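Local coordinates for protein listeriolysin O (Listeria monocytogenes, PDB 4CDB) that perforates cholesterol-containing host membranes, changing conformation after binding so that it inserts and assembles into an oligomeric pore, at residues N134-K137 against S138-N141; G245-A248 against E249-P252. One frame throughout, in Å; residues are numbered along the deposited sequence.

Contact 1. Residues N134-K137 against S138-N141; sequences NATK and SNVN. With NA (sodium ion), chain L; NA (sodium ion), chain M.
Asn-134 meets Asn-139 through its backbone: Asn-134 O takes the amide N-H of Asn-139 ND2 at 2.8 Å, a donor lying in the plane of that carbonyl. The same oxygen also receives Thr-136 N, closing an inverse gamma turn centred on Ala-135, and two bonds thus grip it. The side chain of Asn-134 goes another way, its OD1 binding a sodium ion at 2.5 Å. Ala-135 sets its CB against Val-140 CG2, while its carbonyl oxygen, together with Tyr-88 OH and a water, coordinates a second sodium. At Thr-136 the chain turns into the helix. With chi1 at 58°, OG1 sits between the backbone N and the carbonyl carbon, facing the first helical turn, and accepts Asn-139 N at 3.3 Å; Thr-136 O takes Val-140 N at 3.0 Å. Lys-137 O carries the ladder on, accepting Asn-141 N at 3.1 Å, and Lys-137 CG runs alongside the amide of Asn-141, 3.6 Å from ND2. This is a threonine N-cap at the start of helix 137-152, backed by an asparagine amide that reaches round to the carbonyl two residues before the cap.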
loop_
_atom_site.group_PDB
_atom_site.type_symbol
_atom_site.label_atom_id
_atom_site.label_comp_id
_atom_site.label_asym_id
_atom_site.label_seq_id
_atom_site.Cartn_x
_atom_site.Cartn_y
_atom_site.Cartn_z
ATOM N N ASN A 134 5.599 18.509 36.398
ATOM C CA ASN A 134 6.044 19.385 35.321
ATOM C C ASN A 134 6.205 18.604 34.022
ATOM O O ASN A 134 7.195 17.902 33.827
ATOM C CB ASN A 134 7.352 20.084 35.690
ATOM C CG ASN A 134 7.774 21.113 34.658
ATOM O OD1 ASN A 134 6.952 21.600 33.880
ATOM N ND2 ASN A 134 9.058 21.449 34.647
ATOM N N ALA A 135 5.228 18.745 33.133
ATOM C CA ALA A 135 5.146 17.914 31.936
ATOM C C ALA A 135 6.153 18.272 30.842
ATOM O O ALA A 135 5.767 18.651 29.736
ATOM C CB ALA A 135 3.731 17.940 31.379
ATOM N N THR A 136 7.440 18.144 31.147
ATOM C CA THR A 136 8.472 18.279 30.125
ATOM C C THR A 136 8.638 16.946 29.404
ATOM O O THR A 136 8.052 15.941 29.810
ATOM C CB THR A 136 9.824 18.691 30.732
ATOM O OG1 THR A 136 10.227 17.723 31.708
ATOM C CG2 THR A 136 9.723 20.061 31.389
ATOM N N LYS A 137 9.431 16.938 28.336
ATOM C CA LYS A 137 9.696 15.707 27.598
ATOM C C LYS A 137 10.368 14.663 28.487
ATOM O O LYS A 137 9.987 13.493 28.482
ATOM C CB LYS A 137 10.567 15.986 26.372
ATOM C CG LYS A 137 10.882 14.748 25.543
ATOM C CD LYS A 137 12.105 14.962 24.661
ATOM C CE LYS A 137 11.942 16.180 23.767
ATOM N NZ LYS A 137 13.170 16.453 22.967
ATOM N N SER A 138 11.366 15.099 29.250
ATOM C CA SER A 138 12.114 14.202 30.127
ATOM C C SER A 138 11.231 13.611 31.220
ATOM O O SER A 138 11.287 12.416 31.496
ATOM C CB SER A 138 13.300 14.937 30.759
ATOM O OG SER A 138 14.180 15.433 29.765
ATOM N N ASN A 139 10.413 14.455 31.838
ATOM C CA ASN A 139 9.541 14.010 32.919
ATOM C C ASN A 139 8.430 13.072 32.454
ATOM O O ASN A 139 8.095 12.107 33.142
ATOM C CB ASN A 139 8.953 15.205 33.674
ATOM C CG ASN A 139 9.989 15.935 34.507
ATOM O OD1 ASN A 139 10.967 15.341 34.963
ATOM N ND2 ASN A 139 9.776 17.229 34.715
ATOM N N VAL A 140 7.855 13.358 31.290
ATOM C CA VAL A 140 6.806 12.507 30.739
ATOM C C VAL A 140 7.358 11.129 30.373
ATOM O O VAL A 140 6.772 10.106 30.720
ATOM C CB VAL A 140 6.119 13.160 29.517
ATOM C CG1 VAL A 140 5.340 12.127 28.716
ATOM C CG2 VAL A 140 5.201 14.286 29.967
ATOM N N ASN A 141 8.498 11.112 29.688
ATOM C CA ASN A 141 9.126 9.857 29.282
ATOM C C ASN A 141 9.563 8.988 30.459
ATOM O O ASN A 141 9.509 7.762 30.387
ATOM C CB ASN A 141 10.308 10.113 28.346
ATOM C CG ASN A 141 9.869 10.538 26.958
ATOM O OD1 ASN A 141 8.749 10.250 26.532
ATOM N ND2 ASN A 141 10.754 11.220 26.240
HETATM NA NA NA L . 7.625 23.283 32.140
HETATM NA NA NA M . 6.352 19.782 27.141
HETATM O O HOH W 1 4.921 21.564 25.252
#

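Contact 2. Residues G245-A248 against E249-P252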
loop_
_atom_site.group_PDB
_atom_site.type_symbol
_atom_site.label_atom_id
_atom_site.label_comp_id
_atom_site.label_asym_id
_atom_site.label_seq_id
_atom_site.Cartn_x
_atom_site.Cartn_y
_atom_site.Cartn_z
ATOM N N GLY A 245 2.975 32.717 18.084
ATOM C CA GLY A 245 2.259 32.389 16.866
ATOM C C GLY A 245 1.028 31.529 17.081
ATOM O O GLY A 245 0.501 30.946 16.131
ATOM N N VAL A 246 0.567 31.447 18.325
ATOM C CA VAL A 246 -0.645 30.699 18.643
ATOM C C VAL A 246 -1.867 31.554 18.332
ATOM O O VAL A 246 -2.155 32.517 19.040
ATOM C CB VAL A 246 -0.690 30.282 20.126
ATOM C CG1 VAL A 246 -1.965 29.502 20.419
ATOM C CG2 VAL A 246 0.535 29.461 20.488
ATOM N N ASN A 247 -2.586 31.194 17.273
ATOM C CA ASN A 247 -3.722 31.985 16.816
ATOM C C ASN A 247 -4.742 31.164 16.030
ATOM O O ASN A 247 -4.668 29.936 16.000
ATOM C CB ASN A 247 -3.225 33.168 15.982
ATOM C CG ASN A 247 -2.219 32.752 14.921
ATOM O OD1 ASN A 247 -2.404 31.749 14.231
ATOM N ND2 ASN A 247 -1.139 33.515 14.799
ATOM N N ALA A 248 -5.683 31.846 15.384
ATOM C CA ALA A 248 -6.744 31.171 14.641
ATOM C C ALA A 248 -6.198 30.387 13.452
ATOM O O ALA A 248 -6.774 29.380 13.042
ATOM C CB ALA A 248 -7.798 32.174 14.183
ATOM N N GLU A 249 -5.080 30.857 12.908
ATOM C CA GLU A 249 -4.454 30.216 11.760
ATOM C C GLU A 249 -3.570 29.058 12.210
ATOM O O GLU A 249 -3.351 28.106 11.464
ATOM C CB GLU A 249 -3.626 31.226 10.963
ATOM C CG GLU A 249 -4.366 32.512 10.615
ATOM C CD GLU A 249 -4.319 33.541 11.733
ATOM O OE1 GLU A 249 -3.270 34.197 11.895
ATOM O OE2 GLU A 249 -5.331 33.693 12.449
ATOM N N ASN A 250 -3.062 29.153 13.435
ATOM C CA ASN A 250 -2.247 28.091 14.016
ATOM C C ASN A 250 -2.765 27.690 15.394
ATOM O O ASN A 250 -2.144 28.003 16.411
ATOM C CB ASN A 250 -0.781 28.522 14.109
ATOM C CG ASN A 250 -0.204 28.936 12.766
ATOM O OD1 ASN A 250 0.350 28.115 12.036
ATOM N ND2 ASN A 250 -0.328 30.215 12.438
ATOM N N PRO A 251 -3.916 26.999 15.430
ATOM C CA PRO A 251 -4.586 26.667 16.693
ATOM C C PRO A 251 -3.748 25.737 17.557
ATOM O O PRO A 251 -3.097 24.835 17.025
ATOM C CB PRO A 251 -5.860 25.944 16.239
ATOM C CG PRO A 251 -6.041 26.321 14.802
ATOM C CD PRO A 251 -4.660 26.497 14.264
ATOM N N PRO A 252 -3.764 25.953 18.881
ATOM C CA PRO A 252 -3.004 25.103 19.797
ATOM C C PRO A 252 -3.647 23.724 19.938
ATOM O O PRO A 252 -4.875 23.609 19.967
ATOM C CB PRO A 252 -3.078 25.868 21.120
ATOM C CG PRO A 252 -4.359 26.623 21.040
ATOM C CD PRO A 252 -4.504 27.011 19.591
#
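Asn-247 OD1 is the polar centre of this turn, and Asn-250 grips it twice. The backbone N of Asn-250 donates at 2.8 Å, nearly along the C=O axis of the Asn-247 amide, and Asn-250 ND2 donates at 3.1 Å in the carbonyl plane, on a lone pair. A chi1 of 49° puts the Asn-247 amide between its own backbone N and carbonyl carbon, from where OD1 reaches the N-H groups that follow. Weak bonds surround this pair: Glu-249 N to Asn-247 OD1, in the manner of an Asx turn, Asn-250 N to Asn-247 O, which closes a type I beta turn over 247-250, and Asn-247 N to Asn-250 O at 3.3 Å. The backbone oxygen Asn-247 O also receives a CA-H...O contact from Pro-251 CA. Flat groups add a stack. The carboxylate of Glu-249 lies over the Asn-247 amide with the two planes 12° apart, OE1 standing 3.5 Å from Asn-247 CG. The apolar contact is made by Val-246, whose CG1 rests on the ring of Pro-252, 3.7 Å from CD. The turn connects helix 238-243, which Gly-245 ends with a Schellman motif, to strand 252-260. Helix 14-28 borders it through Tyr-26, whose OH bonds Val-246 O, and through Ile-27 against Pro-252; Asn-96 ND2 is hydrogen-bonded to Asn-250 OD1.

How the contacts relate
Contact 1 comes first along the chain and closes well before contact 2 opens. Their centres are about 23 Å apart, and with about 14 Å between nearest atoms they do not touch. Both lie on the same side of the chain's centre and within the same thiol-activated cytolysin region, and both are junctions between a helix and a strand, in opposite senses: contact 1 leads from strand 129-132 into helix 137-152, contact 2 from helix 238-243 into strand 252-260. The two strands belong to the same large antiparallel sheet, linked through strands 114-118 and 207-222. So the two contacts lie at helix-strand junctions around one shared sheet of this pore-forming toxin.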